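Local structure of nucleoporin NUP159 (Saccharomyces cerevisiae, 1XIP) at residues F21-I27 and E372-I377; S58-E64 and F81-I87; L179-S183 and L206-V211. The protein is a nuclear pore component whose N-terminal beta-propeller domain, described here, tethers the helicase Dbp5 to the pore during mRNA export. One frame throughout, in Å; residues are numbered along the deposited sequence.

Interaction 1. Residues F21-I27 and E372-I377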
ATOM      1  N   PHE A  21     -15.511  13.086  -5.028  1.00 30.90           N
ATOM      2  CA  PHE A  21     -15.296  12.186  -6.157  1.00 29.59           C
ATOM      3  C   PHE A  21     -15.031  12.974  -7.426  1.00 29.29           C
ATOM      4  O   PHE A  21     -15.929  13.611  -7.983  1.00 29.50           O
ATOM      5  CB  PHE A  21     -16.498  11.287  -6.372  1.00 29.07           C
ATOM      6  CG  PHE A  21     -16.331  10.334  -7.519  1.00 29.23           C
ATOM      7  CD1 PHE A  21     -15.448   9.238  -7.420  1.00 28.00           C
ATOM      8  CD2 PHE A  21     -17.036  10.523  -8.717  1.00 27.16           C
ATOM      9  CE1 PHE A  21     -15.295   8.345  -8.496  1.00 26.40           C
ATOM     10  CE2 PHE A  21     -16.880   9.628  -9.795  1.00 25.07           C
ATOM     11  CZ  PHE A  21     -16.022   8.543  -9.684  1.00 23.84           C
ATOM     12  N   LEU A  22     -13.792  12.942  -7.881  1.00 28.69           N
ATOM     13  CA  LEU A  22     -13.427  13.736  -9.027  1.00 28.35           C
ATOM     14  C   LEU A  22     -13.711  13.026 -10.363  1.00 28.10           C
ATOM     15  O   LEU A  22     -14.067  13.681 -11.343  1.00 28.21           O
ATOM     16  CB  LEU A  22     -11.979  14.215  -8.910  1.00 28.32           C
ATOM     17  CG  LEU A  22     -11.791  15.714  -8.652  1.00 27.50           C
ATOM     18  CD1 LEU A  22     -12.791  16.248  -7.659  1.00 26.87           C
ATOM     19  CD2 LEU A  22     -10.398  16.002  -8.175  1.00 26.35           C
ATOM     20  N   GLY A  23     -13.558  11.703 -10.397  1.00 27.67           N
ATOM     21  CA  GLY A  23     -13.924  10.908 -11.573  1.00 27.30           C
ATOM     22  C   GLY A  23     -13.262   9.532 -11.654  1.00 27.27           C
ATOM     23  O   GLY A  23     -12.396   9.183 -10.836  1.00 27.35           O
ATOM     24  N   GLN A  24     -13.671   8.757 -12.660  1.00 27.11           N
ATOM     25  CA  GLN A  24     -13.237   7.366 -12.801  1.00 27.12           C
ATOM     26  C   GLN A  24     -13.318   6.890 -14.240  1.00 26.26           C
ATOM     27  O   GLN A  24     -14.325   7.106 -14.909  1.00 26.09           O
ATOM     28  CB  GLN A  24     -14.130   6.482 -11.972  1.00 27.58           C
ATOM     29  CG  GLN A  24     -13.622   5.104 -11.786  1.00 31.02           C
ATOM     30  CD  GLN A  24     -14.095   4.535 -10.470  1.00 37.22           C
ATOM     31  OE1 GLN A  24     -13.274   4.099  -9.637  1.00 39.13           O
ATOM     32  NE2 GLN A  24     -15.424   4.560 -10.252  1.00 37.61           N
ATOM     33  N   LYS A  25     -12.262   6.219 -14.695  1.00 25.14           N
ATOM     34  CA  LYS A  25     -12.187   5.685 -16.054  1.00 23.81           C
ATOM     35  C   LYS A  25     -11.232   4.496 -16.117  1.00 23.64           C
ATOM     36  O   LYS A  25     -10.249   4.420 -15.342  1.00 23.27           O
ATOM     37  CB  LYS A  25     -11.754   6.767 -17.036  1.00 23.52           C
ATOM     38  CG  LYS A  25     -12.946   7.501 -17.682  1.00 23.33           C
ATOM     39  CD  LYS A  25     -12.558   8.820 -18.325  1.00 21.18           C
ATOM     40  CE  LYS A  25     -13.641   9.864 -18.128  1.00 20.43           C
ATOM     41  NZ  LYS A  25     -13.568  10.926 -19.169  1.00 20.97           N
ATOM     42  N   GLN A  26     -11.532   3.547 -17.009  1.00 22.76           N
ATOM     43  CA  GLN A  26     -10.600   2.471 -17.286  1.00 21.64           C
ATOM     44  C   GLN A  26      -9.499   3.045 -18.130  1.00 20.97           C
ATOM     45  O   GLN A  26      -9.758   3.577 -19.201  1.00 21.14           O
ATOM     46  CB  GLN A  26     -11.255   1.320 -18.029  1.00 21.69           C
ATOM     47  CG  GLN A  26     -10.247   0.198 -18.314  1.00 21.94           C
ATOM     48  CD  GLN A  26     -10.898  -1.120 -18.634  1.00 22.15           C
ATOM     49  OE1 GLN A  26     -11.805  -1.177 -19.449  1.00 23.20           O
ATOM     50  NE2 GLN A  26     -10.430  -2.180 -18.008  1.00 22.21           N
ATOM     51  N   ILE A  27      -8.276   2.972 -17.632  1.00 20.04           N
ATOM     52  CA  ILE A  27      -7.135   3.505 -18.346  1.00 19.28           C
ATOM     53  C   ILE A  27      -6.184   2.402 -18.778  1.00 19.20           C
ATOM     54  O   ILE A  27      -5.257   2.653 -19.576  1.00 19.21           O
ATOM     55  CB  ILE A  27      -6.382   4.565 -17.507  1.00 19.35           C
ATOM     56  CG1 ILE A  27      -5.792   3.938 -16.239  1.00 18.21           C
ATOM     57  CG2 ILE A  27      -7.310   5.786 -17.222  1.00 19.07           C
ATOM     58  CD1 ILE A  27      -4.550   4.639 -15.728  1.00 20.26           C
ATOM     59  N   GLU A 372      -9.144  -3.852 -12.114  1.00 19.31           N
ATOM     60  CA  GLU A 372      -9.637  -3.812 -13.489  1.00 19.16           C
ATOM     61  C   GLU A 372      -9.022  -2.713 -14.374  1.00 18.50           C
ATOM     62  O   GLU A 372      -9.545  -2.424 -15.422  1.00 18.75           O
ATOM     63  CB  GLU A 372     -11.164  -3.668 -13.507  1.00 19.29           C
ATOM     64  CG  GLU A 372     -11.893  -4.721 -12.693  1.00 21.18           C
ATOM     65  CD  GLU A 372     -13.383  -4.781 -13.006  1.00 22.26           C
ATOM     66  OE1 GLU A 372     -14.040  -3.717 -12.962  1.00 21.56           O
ATOM     67  OE2 GLU A 372     -13.889  -5.899 -13.291  1.00 21.99           O
ATOM     68  N   GLY A 373      -7.940  -2.088 -13.941  1.00 18.44           N
ATOM     69  CA  GLY A 373      -7.299  -1.042 -14.716  1.00 18.45           C
ATOM     70  C   GLY A 373      -8.055   0.267 -14.677  1.00 18.99           C
ATOM     71  O   GLY A 373      -7.745   1.195 -15.403  1.00 18.91           O
ATOM     72  N   SER A 374      -9.078   0.335 -13.836  1.00 19.86           N
ATOM     73  CA  SER A 374      -9.818   1.563 -13.652  1.00 20.14           C
ATOM     74  C   SER A 374      -9.099   2.438 -12.648  1.00 19.97           C
ATOM     75  O   SER A 374      -8.528   1.935 -11.678  1.00 19.72           O
ATOM     76  CB  SER A 374     -11.229   1.260 -13.183  1.00 20.07           C
ATOM     77  OG  SER A 374     -12.049   2.403 -13.346  1.00 23.38           O
ATOM     78  N   LEU A 375      -9.106   3.745 -12.897  1.00 20.03           N
ATOM     79  CA  LEU A 375      -8.466   4.695 -12.008  1.00 19.91           C
ATOM     80  C   LEU A 375      -9.479   5.693 -11.511  1.00 20.57           C
ATOM     81  O   LEU A 375     -10.255   6.248 -12.282  1.00 20.93           O
ATOM     82  CB  LEU A 375      -7.294   5.427 -12.696  1.00 19.80           C
ATOM     83  CG  LEU A 375      -6.410   6.263 -11.734  1.00 19.05           C
ATOM     84  CD1 LEU A 375      -4.984   5.960 -11.921  1.00 18.90           C
ATOM     85  CD2 LEU A 375      -6.634   7.737 -11.856  1.00 20.08           C
ATOM     86  N   GLN A 376      -9.433   5.940 -10.215  1.00 21.67           N
ATOM     87  CA  GLN A 376     -10.330   6.854  -9.548  1.00 22.87           C
ATOM     88  C   GLN A 376      -9.518   8.027  -8.959  1.00 23.64           C
ATOM     89  O   GLN A 376      -8.435   7.812  -8.378  1.00 24.03           O
ATOM     90  CB  GLN A 376     -11.025   6.095  -8.447  1.00 22.62           C
ATOM     91  CG  GLN A 376     -12.005   6.878  -7.666  1.00 25.34           C
ATOM     92  CD  GLN A 376     -12.575   6.094  -6.480  1.00 29.56           C
ATOM     93  OE1 GLN A 376     -12.158   4.942  -6.210  1.00 30.37           O
ATOM     94  NE2 GLN A 376     -13.525   6.712  -5.765  1.00 30.54           N
ATOM     95  N   ILE A 377     -10.017   9.253  -9.125  1.00 23.90           N
ATOM     96  CA  ILE A 377      -9.419  10.401  -8.442  1.00 24.48           C
ATOM     97  C   ILE A 377     -10.370  10.929  -7.385  1.00 25.33           C
ATOM     98  O   ILE A 377     -11.540  11.209  -7.666  1.00 24.71           O
ATOM     99  CB  ILE A 377      -9.035  11.549  -9.411  1.00 24.20           C
ATOM    100  CG1 ILE A 377      -7.969  11.101 -10.415  1.00 23.86           C
ATOM    101  CG2 ILE A 377      -8.536  12.772  -8.615  1.00 23.14           C
ATOM    102  CD1 ILE A 377      -7.553  12.198 -11.382  1.00 21.02           C
TER

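Interaction 2. Residues S58-E64 and F81-I87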
ATOM      1  N   SER A  58      -0.926  -6.869 -17.272  1.00 18.47           N
ATOM      2  CA  SER A  58       0.236  -7.115 -18.135  1.00 18.87           C
ATOM      3  C   SER A  58       0.741  -5.909 -18.956  1.00 18.51           C
ATOM      4  O   SER A  58       1.784  -6.015 -19.595  1.00 19.05           O
ATOM      5  CB  SER A  58      -0.002  -8.302 -19.092  1.00 19.16           C
ATOM      6  OG  SER A  58      -0.166  -9.525 -18.391  1.00 21.41           O
ATOM      7  N   LYS A  59       0.025  -4.787 -18.946  1.00 17.79           N
ATOM      8  CA  LYS A  59       0.512  -3.563 -19.593  1.00 17.06           C
ATOM      9  C   LYS A  59       1.008  -2.568 -18.561  1.00 16.71           C
ATOM     10  O   LYS A  59       0.263  -2.183 -17.648  1.00 16.95           O
ATOM     11  CB  LYS A  59      -0.594  -2.921 -20.432  1.00 17.33           C
ATOM     12  CG  LYS A  59      -0.109  -1.876 -21.406  1.00 18.06           C
ATOM     13  CD  LYS A  59      -1.213  -0.887 -21.724  1.00 21.82           C
ATOM     14  CE  LYS A  59      -1.465  -0.717 -23.241  1.00 23.96           C
ATOM     15  NZ  LYS A  59      -2.137   0.605 -23.593  1.00 24.44           N
ATOM     16  N   ALA A  60       2.276  -2.173 -18.687  1.00 15.92           N
ATOM     17  CA  ALA A  60       2.865  -1.090 -17.890  1.00 14.80           C
ATOM     18  C   ALA A  60       2.986   0.205 -18.707  1.00 14.16           C
ATOM     19  O   ALA A  60       3.313   0.165 -19.885  1.00 14.14           O
ATOM     20  CB  ALA A  60       4.223  -1.514 -17.373  1.00 14.15           C
ATOM     21  N   VAL A  61       2.741   1.351 -18.084  1.00 13.77           N
ATOM     22  CA  VAL A  61       2.877   2.640 -18.803  1.00 13.53           C
ATOM     23  C   VAL A  61       3.505   3.756 -17.972  1.00 13.51           C
ATOM     24  O   VAL A  61       3.252   3.864 -16.784  1.00 13.23           O
ATOM     25  CB  VAL A  61       1.484   3.186 -19.371  1.00 13.44           C
ATOM     26  CG1 VAL A  61       0.885   2.243 -20.374  1.00 12.32           C
ATOM     27  CG2 VAL A  61       0.490   3.472 -18.249  1.00 11.97           C
ATOM     28  N   VAL A  62       4.298   4.601 -18.616  1.00 13.58           N
ATOM     29  CA  VAL A  62       4.645   5.914 -18.071  1.00 13.68           C
ATOM     30  C   VAL A  62       3.898   6.990 -18.894  1.00 13.56           C
ATOM     31  O   VAL A  62       3.855   6.900 -20.105  1.00 13.31           O
ATOM     32  CB  VAL A  62       6.162   6.121 -18.147  1.00 13.60           C
ATOM     33  CG1 VAL A  62       6.560   7.492 -17.693  1.00 13.08           C
ATOM     34  CG2 VAL A  62       6.838   5.106 -17.293  1.00 15.43           C
ATOM     35  N   GLY A  63       3.316   7.990 -18.232  1.00 14.12           N
ATOM     36  CA  GLY A  63       2.538   9.049 -18.923  1.00 14.93           C
ATOM     37  C   GLY A  63       2.537  10.426 -18.231  1.00 15.50           C
ATOM     38  O   GLY A  63       2.978  10.559 -17.099  1.00 15.72           O
ATOM     39  N   GLU A  64       2.050  11.448 -18.922  1.00 16.39           N
ATOM     40  CA  GLU A  64       1.958  12.795 -18.357  1.00 17.72           C
ATOM     41  C   GLU A  64       0.834  12.902 -17.309  1.00 17.98           C
ATOM     42  O   GLU A  64      -0.299  12.467 -17.550  1.00 18.35           O
ATOM     43  CB  GLU A  64       1.710  13.804 -19.470  1.00 18.53           C
ATOM     44  CG  GLU A  64       2.944  14.591 -19.909  1.00 23.16           C
ATOM     45  CD  GLU A  64       3.502  15.526 -18.814  1.00 30.49           C
ATOM     46  OE1 GLU A  64       2.727  15.974 -17.889  1.00 32.36           O
ATOM     47  OE2 GLU A  64       4.732  15.819 -18.879  1.00 32.25           O
ATOM     48  N   PHE A  81       0.240   8.015 -23.914  1.00 18.18           N
ATOM     49  CA  PHE A  81       1.355   7.662 -23.012  1.00 17.41           C
ATOM     50  C   PHE A  81       2.696   8.097 -23.590  1.00 17.77           C
ATOM     51  O   PHE A  81       2.786   8.389 -24.777  1.00 18.31           O
ATOM     52  CB  PHE A  81       1.373   6.161 -22.781  1.00 16.57           C
ATOM     53  CG  PHE A  81       0.104   5.626 -22.203  1.00 16.39           C
ATOM     54  CD1 PHE A  81      -0.262   5.918 -20.873  1.00 15.57           C
ATOM     55  CD2 PHE A  81      -0.751   4.837 -22.975  1.00 16.15           C
ATOM     56  CE1 PHE A  81      -1.432   5.412 -20.332  1.00 13.10           C
ATOM     57  CE2 PHE A  81      -1.956   4.334 -22.431  1.00 14.44           C
ATOM     58  CZ  PHE A  81      -2.284   4.616 -21.117  1.00 13.43           C
ATOM     59  N   LYS A  82       3.735   8.148 -22.763  1.00 17.86           N
ATOM     60  CA  LYS A  82       5.074   8.464 -23.243  1.00 18.38           C
ATOM     61  C   LYS A  82       5.798   7.183 -23.606  1.00 18.27           C
ATOM     62  O   LYS A  82       6.614   7.161 -24.527  1.00 18.10           O
ATOM     63  CB  LYS A  82       5.905   9.209 -22.188  1.00 18.52           C
ATOM     64  CG  LYS A  82       5.300  10.494 -21.627  1.00 21.82           C
ATOM     65  CD  LYS A  82       4.791  11.436 -22.735  1.00 27.73           C
ATOM     66  CE  LYS A  82       5.778  12.591 -22.968  1.00 30.98           C
ATOM     67  NZ  LYS A  82       5.657  13.207 -24.316  1.00 31.67           N
ATOM     68  N   TRP A  83       5.507   6.127 -22.852  1.00 18.48           N
ATOM     69  CA  TRP A  83       6.165   4.837 -22.997  1.00 18.87           C
ATOM     70  C   TRP A  83       5.231   3.737 -22.539  1.00 19.55           C
ATOM     71  O   TRP A  83       4.397   3.961 -21.685  1.00 19.55           O
ATOM     72  CB  TRP A  83       7.412   4.823 -22.154  1.00 18.36           C
ATOM     73  CG  TRP A  83       8.067   3.497 -21.985  1.00 18.19           C
ATOM     74  CD1 TRP A  83       9.082   2.994 -22.735  1.00 18.72           C
ATOM     75  CD2 TRP A  83       7.810   2.525 -20.961  1.00 17.88           C
ATOM     76  NE1 TRP A  83       9.461   1.762 -22.258  1.00 18.75           N
ATOM     77  CE2 TRP A  83       8.697   1.452 -21.167  1.00 17.33           C
ATOM     78  CE3 TRP A  83       6.906   2.446 -19.887  1.00 19.98           C
ATOM     79  CZ2 TRP A  83       8.712   0.321 -20.355  1.00 16.31           C
ATOM     80  CZ3 TRP A  83       6.916   1.304 -19.078  1.00 18.14           C
ATOM     81  CH2 TRP A  83       7.816   0.266 -19.321  1.00 16.70           C
ATOM     82  N   GLU A  84       5.364   2.554 -23.126  1.00 21.01           N
ATOM     83  CA  GLU A  84       4.598   1.379 -22.696  1.00 22.65           C
ATOM     84  C   GLU A  84       5.299   0.073 -23.059  1.00 22.67           C
ATOM     85  O   GLU A  84       6.055  -0.004 -24.027  1.00 22.69           O
ATOM     86  CB  GLU A  84       3.182   1.397 -23.266  1.00 22.69           C
ATOM     87  CG  GLU A  84       3.101   0.907 -24.694  1.00 27.71           C
ATOM     88  CD  GLU A  84       2.053  -0.177 -24.889  1.00 33.80           C
ATOM     89  OE1 GLU A  84       0.970   0.140 -25.465  1.00 37.84           O
ATOM     90  OE2 GLU A  84       2.298  -1.337 -24.467  1.00 35.65           O
ATOM     91  N   LYS A  85       5.042  -0.952 -22.263  1.00 23.22           N
ATOM     92  CA  LYS A  85       5.610  -2.255 -22.494  1.00 23.97           C
ATOM     93  C   LYS A  85       4.716  -3.293 -21.862  1.00 24.84           C
ATOM     94  O   LYS A  85       4.246  -3.118 -20.750  1.00 25.08           O
ATOM     95  CB  LYS A  85       7.003  -2.349 -21.880  1.00 23.56           C
ATOM     96  CG  LYS A  85       7.653  -3.700 -22.068  1.00 23.49           C
ATOM     97  CD  LYS A  85       9.102  -3.708 -21.680  1.00 22.79           C
ATOM     98  CE  LYS A  85       9.657  -5.108 -21.768  1.00 23.61           C
ATOM     99  NZ  LYS A  85       9.556  -5.647 -23.149  1.00 25.50           N
ATOM    100  N   GLU A  86       4.486  -4.375 -22.581  1.00 26.02           N
ATOM    101  CA  GLU A  86       3.818  -5.538 -22.037  1.00 27.35           C
ATOM    102  C   GLU A  86       4.773  -6.260 -21.076  1.00 27.24           C
ATOM    103  O   GLU A  86       5.819  -6.754 -21.488  1.00 27.34           O
ATOM    104  CB  GLU A  86       3.381  -6.454 -23.180  1.00 27.89           C
ATOM    105  CG  GLU A  86       2.674  -7.729 -22.748  1.00 32.29           C
ATOM    106  CD  GLU A  86       1.195  -7.735 -23.112  1.00 37.54           C
ATOM    107  OE1 GLU A  86       0.545  -6.642 -23.057  1.00 39.43           O
ATOM    108  OE2 GLU A  86       0.681  -8.840 -23.441  1.00 38.86           O
ATOM    109  N   ILE A  87       4.427  -6.264 -19.790  1.00 27.44           N
ATOM    110  CA  ILE A  87       5.136  -7.044 -18.780  1.00 27.68           C
ATOM    111  C   ILE A  87       4.098  -7.759 -17.910  1.00 28.16           C
ATOM    112  O   ILE A  87       3.361  -7.119 -17.155  1.00 28.27           O
ATOM    113  CB  ILE A  87       6.058  -6.162 -17.899  1.00 27.40           C
ATOM    114  CG1 ILE A  87       6.697  -5.041 -18.720  1.00 27.66           C
ATOM    115  CG2 ILE A  87       7.137  -7.025 -17.233  1.00 27.13           C
ATOM    116  CD1 ILE A  87       7.397  -3.964 -17.907  1.00 28.27           C
TER

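Interaction 3. Residues L179-S183 and L206-V211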
ATOM      1  N   LEU A 179       6.411 -10.770  12.570  1.00 29.05           N
ATOM      2  CA  LEU A 179       6.975 -12.115  12.471  1.00 29.20           C
ATOM      3  C   LEU A 179       5.924 -13.229  12.457  1.00 28.87           C
ATOM      4  O   LEU A 179       4.781 -13.005  12.835  1.00 28.51           O
ATOM      5  CB  LEU A 179       7.993 -12.342  13.598  1.00 29.30           C
ATOM      6  CG  LEU A 179       9.212 -11.421  13.556  1.00 29.45           C
ATOM      7  CD1 LEU A 179      10.148 -11.662  14.736  1.00 30.55           C
ATOM      8  CD2 LEU A 179       9.947 -11.629  12.251  1.00 31.56           C
ATOM      9  N   LYS A 180       6.338 -14.420  12.006  1.00 29.04           N
ATOM     10  CA  LYS A 180       5.494 -15.640  11.996  1.00 29.51           C
ATOM     11  C   LYS A 180       4.885 -16.020  13.351  1.00 29.74           C
ATOM     12  O   LYS A 180       3.744 -16.486  13.414  1.00 29.74           O
ATOM     13  CB  LYS A 180       6.286 -16.839  11.477  1.00 29.37           C
ATOM     14  CG  LYS A 180       6.647 -16.771  10.026  1.00 29.95           C
ATOM     15  CD  LYS A 180       7.319 -18.036   9.595  1.00 31.05           C
ATOM     16  CE  LYS A 180       6.788 -18.506   8.265  1.00 33.32           C
ATOM     17  NZ  LYS A 180       7.283 -19.893   7.973  1.00 35.14           N
ATOM     18  N   ASP A 181       5.653 -15.839  14.425  1.00 30.03           N
ATOM     19  CA  ASP A 181       5.148 -16.062  15.776  1.00 30.58           C
ATOM     20  C   ASP A 181       4.197 -14.944  16.240  1.00 30.87           C
ATOM     21  O   ASP A 181       3.695 -14.960  17.378  1.00 31.22           O
ATOM     22  CB  ASP A 181       6.310 -16.247  16.759  1.00 30.67           C
ATOM     23  CG  ASP A 181       7.072 -14.961  17.018  1.00 31.34           C
ATOM     24  OD1 ASP A 181       8.024 -15.008  17.829  1.00 31.77           O
ATOM     25  OD2 ASP A 181       6.801 -13.860  16.467  1.00 32.21           O
ATOM     26  N   ARG A 182       3.965 -13.976  15.351  1.00 31.03           N
ATOM     27  CA  ARG A 182       3.007 -12.888  15.560  1.00 30.77           C
ATOM     28  C   ARG A 182       3.557 -11.832  16.497  1.00 30.48           C
ATOM     29  O   ARG A 182       2.810 -11.045  17.067  1.00 30.40           O
ATOM     30  CB  ARG A 182       1.662 -13.422  16.069  1.00 31.12           C
ATOM     31  CG  ARG A 182       0.935 -14.378  15.109  1.00 31.38           C
ATOM     32  CD  ARG A 182      -0.573 -14.475  15.361  1.00 32.31           C
ATOM     33  NE  ARG A 182      -0.883 -15.117  16.640  1.00 31.76           N
ATOM     34  CZ  ARG A 182      -2.111 -15.332  17.091  1.00 32.57           C
ATOM     35  NH1 ARG A 182      -3.159 -14.951  16.380  1.00 33.11           N
ATOM     36  NH2 ARG A 182      -2.292 -15.939  18.258  1.00 33.97           N
ATOM     37  N   SER A 183       4.873 -11.806  16.646  1.00 30.36           N
ATOM     38  CA  SER A 183       5.512 -10.742  17.404  1.00 30.33           C
ATOM     39  C   SER A 183       5.998  -9.613  16.487  1.00 30.29           C
ATOM     40  O   SER A 183       6.084  -9.777  15.262  1.00 29.92           O
ATOM     41  CB  SER A 183       6.641 -11.295  18.282  1.00 30.21           C
ATOM     42  OG  SER A 183       7.830 -11.473  17.542  1.00 30.59           O
ATOM     43  N   LEU A 206      -4.964 -11.967  23.093  1.00 35.30           N
ATOM     44  CA  LEU A 206      -4.889 -12.071  21.641  1.00 35.48           C
ATOM     45  C   LEU A 206      -4.211 -13.355  21.196  1.00 35.92           C
ATOM     46  O   LEU A 206      -4.462 -13.834  20.095  1.00 36.32           O
ATOM     47  CB  LEU A 206      -4.192 -10.855  21.029  1.00 35.37           C
ATOM     48  CG  LEU A 206      -4.859  -9.491  21.226  1.00 35.22           C
ATOM     49  CD1 LEU A 206      -4.418  -8.546  20.133  1.00 34.05           C
ATOM     50  CD2 LEU A 206      -6.396  -9.596  21.272  1.00 35.75           C
ATOM     51  N   GLU A 207      -3.352 -13.912  22.044  1.00 36.31           N
ATOM     52  CA  GLU A 207      -2.760 -15.218  21.761  1.00 36.66           C
ATOM     53  C   GLU A 207      -3.836 -16.304  21.784  1.00 36.61           C
ATOM     54  O   GLU A 207      -3.688 -17.360  21.154  1.00 36.77           O
ATOM     55  CB  GLU A 207      -1.663 -15.542  22.769  1.00 36.89           C
ATOM     56  CG  GLU A 207      -0.580 -16.453  22.214  1.00 38.10           C
ATOM     57  CD  GLU A 207       0.375 -15.712  21.302  1.00 39.83           C
ATOM     58  OE1 GLU A 207       0.863 -14.635  21.712  1.00 40.76           O
ATOM     59  OE2 GLU A 207       0.630 -16.197  20.173  1.00 40.30           O
ATOM     60  N   GLU A 208      -4.914 -16.030  22.520  1.00 36.56           N
ATOM     61  CA  GLU A 208      -6.086 -16.903  22.593  1.00 36.40           C
ATOM     62  C   GLU A 208      -6.607 -17.267  21.184  1.00 36.14           C
ATOM     63  O   GLU A 208      -6.953 -18.422  20.936  1.00 36.05           O
ATOM     64  CB  GLU A 208      -7.183 -16.239  23.461  1.00 36.37           C
ATOM     65  CG  GLU A 208      -8.469 -17.043  23.634  1.00 36.95           C
ATOM     66  CD  GLU A 208      -8.858 -17.265  25.093  1.00 37.91           C
ATOM     67  OE1 GLU A 208      -8.733 -16.308  25.904  1.00 37.12           O
ATOM     68  OE2 GLU A 208      -9.309 -18.402  25.427  1.00 38.04           O
ATOM     69  N   LEU A 209      -6.639 -16.287  20.271  1.00 35.78           N
ATOM     70  CA  LEU A 209      -6.964 -16.533  18.853  1.00 35.41           C
ATOM     71  C   LEU A 209      -5.882 -17.365  18.185  1.00 35.55           C
ATOM     72  O   LEU A 209      -4.737 -16.918  18.090  1.00 35.82           O
ATOM     73  CB  LEU A 209      -7.108 -15.220  18.080  1.00 34.93           C
ATOM     74  CG  LEU A 209      -7.923 -14.059  18.650  1.00 34.53           C
ATOM     75  CD1 LEU A 209      -7.394 -12.741  18.122  1.00 33.81           C
ATOM     76  CD2 LEU A 209      -9.400 -14.214  18.341  1.00 33.10           C
ATOM     77  N   PRO A 210      -6.228 -18.570  17.723  1.00 35.68           N
ATOM     78  CA  PRO A 210      -5.231 -19.486  17.137  1.00 35.71           C
ATOM     79  C   PRO A 210      -4.519 -18.873  15.923  1.00 35.96           C
ATOM     80  O   PRO A 210      -5.154 -18.160  15.137  1.00 36.29           O
ATOM     81  CB  PRO A 210      -6.063 -20.708  16.723  1.00 35.71           C
ATOM     82  CG  PRO A 210      -7.491 -20.240  16.718  1.00 35.55           C
ATOM     83  CD  PRO A 210      -7.588 -19.149  17.725  1.00 35.53           C
ATOM     84  N   VAL A 211      -3.221 -19.140  15.788  1.00 35.81           N
ATOM     85  CA  VAL A 211      -2.419 -18.622  14.679  1.00 35.79           C
ATOM     86  C   VAL A 211      -2.999 -18.985  13.310  1.00 35.50           C
ATOM     87  O   VAL A 211      -2.914 -18.195  12.352  1.00 35.54           O
ATOM     88  CB  VAL A 211      -0.959 -19.124  14.768  1.00 35.94           C
ATOM     89  CG1 VAL A 211      -0.284 -19.143  13.390  1.00 36.88           C
ATOM     90  CG2 VAL A 211      -0.159 -18.261  15.718  1.00 36.77           C
TER

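Interaction 1. Residues F21-I27 and E372-I377
I377 N donates to G23 O at 2.9 Å, its N-H pointing almost straight at the oxygen, in the antiparallel pairing that closes the beta-propeller ring: an N-terminal strand, 18-26, lies outermost in a four-strand blade beside the C-terminal strand 374-381. The local axes of 21-26 and 374-377 run 168° apart. At one end L22 and G23 both face I377, a classic beta bulge, and I377 O takes a firm bond from L22 N (2.8 Å) and a weak one from G23 N. The backbone of G23 lies where a CB would collide with the preceding carbonyl O. Further along, K25 and L375 exchange both backbone bonds; K25 O receives L375 N at 2.8 Å and, weakly, S374 OG. I27 N completes the ladder by reaching G373 O. The ammonium of K25 turns to the end of helix 65-73 and the residues just after it, meeting H71 O, S74 O and D75. Q376 NE2 lies at the F21 ring edge, 3.6 Å from F21 CD1, while its hydrogen bond goes to V324 O. With CG anti to the backbone N (chi1 180°) and an extended chain beyond, Q26 carries NE2 to E372 O at 2.7 Å, the N-H bent to 133°.

Interaction 2. Residues S58-E64 and F81-I87
V62 O is gripped by two backbone donors, K82 N at 2.9 Å, lying in the carbonyl plane, and W83 N at 3.3 Å. Because K82 and W83 both face V62, this is a classic beta bulge, set at the start of the outermost strand of a four-strand antiparallel propeller blade; strand 83-86 pairs there with 59-64, their local axes almost exactly antiparallel. The ladder continues with V62 N to W83 O and with a reciprocal pair between A60 and K85, and ends where I87 N reaches S58 O at 2.7 Å, a short bond bent to 131°.

Side chains separate onto two faces. On that of V61 and E84, CG1 of V61 sits 3.7 Å from the centroid of the F81 ring, only 4° off its normal, a CH-pi contact over the face; CG2 of the same valine comes down nearer the rim, at CE1. K59 reaches E84 diagonally across the pair of strands, its chain bent at chi3, and NZ forms a long salt bridge to OE1 of E84 (3.7 Å). L28 and P29 touch K59 on this face too.

On the other face, W83 has CG anti to its backbone N (chi1 169°), which brings the CE3-CZ3 edge of the indole against strand 59-64, V62 N lying in plane at that edge; L111 of the strand 107-112 touches both V62 and W83. V62 CG2 lies 3.7 Å from W83 CE3, while A60 CB rests 4.0 Å from CD1 of I87.

Interaction 3. Residues L179-S183 and L206-V211
R182 NH2 donates to L209 O at 2.6 Å, nearly along the C=O axis (172°), although the acceptor is tilted 22° out of the guanidinium plane. NH1 adds a weak second bond to the same oxygen at 3.0 Å, and makes another hydrogen bond to Y214 O. NH2 also forms a salt bridge with OE2 of E207 at 3.5 Å, the carboxylate plane standing 75° from that of the guanidinium. R182 extends from the type I turn L179-R182, which joins strands 174-179 and 184-190 of one propeller blade, to the link that follows helix 204-207 and leads to strand 215-221 of the next sheet; one side chain thus ties a hairpin turn to an interblade connection. The turn is itself braced by an Asx turn, in which D181 OD2 accepts S183 N and, on its syn lone pair, S183 OG. Replacing R182 with a leucine would probably leave L209 O without these donors and E207 without its charged mate. Around the polar core, V211 lies over one guanidinium face. Its CG2, set anti to its own carbonyl carbon, is 3.4 Å from R182 NE and 3.8 Å from R182 CD.

Interaction 2 (58-64 with 81-87) and interaction 3 (179-183 with 206-211) follow in series along the chain, both nested inside the loop of 344 residues closed by interaction 1 (21-27 with 372-377). The first pairs an early strand, 18-26, with the last strand, 374-381, within one blade, the second completes the outer edge of a single blade, and the third connects a hairpin turn to the passage between two sheets. Interactions 1 and 2 have centres about 17 Å apart and touch, I27 O lying 3.9 Å from F81 CZ. Interaction 3 lies across the propeller, its centre about 38 and 41 Å from theirs. Interaction 1 thus fastens shut the circle of blades that holds the others.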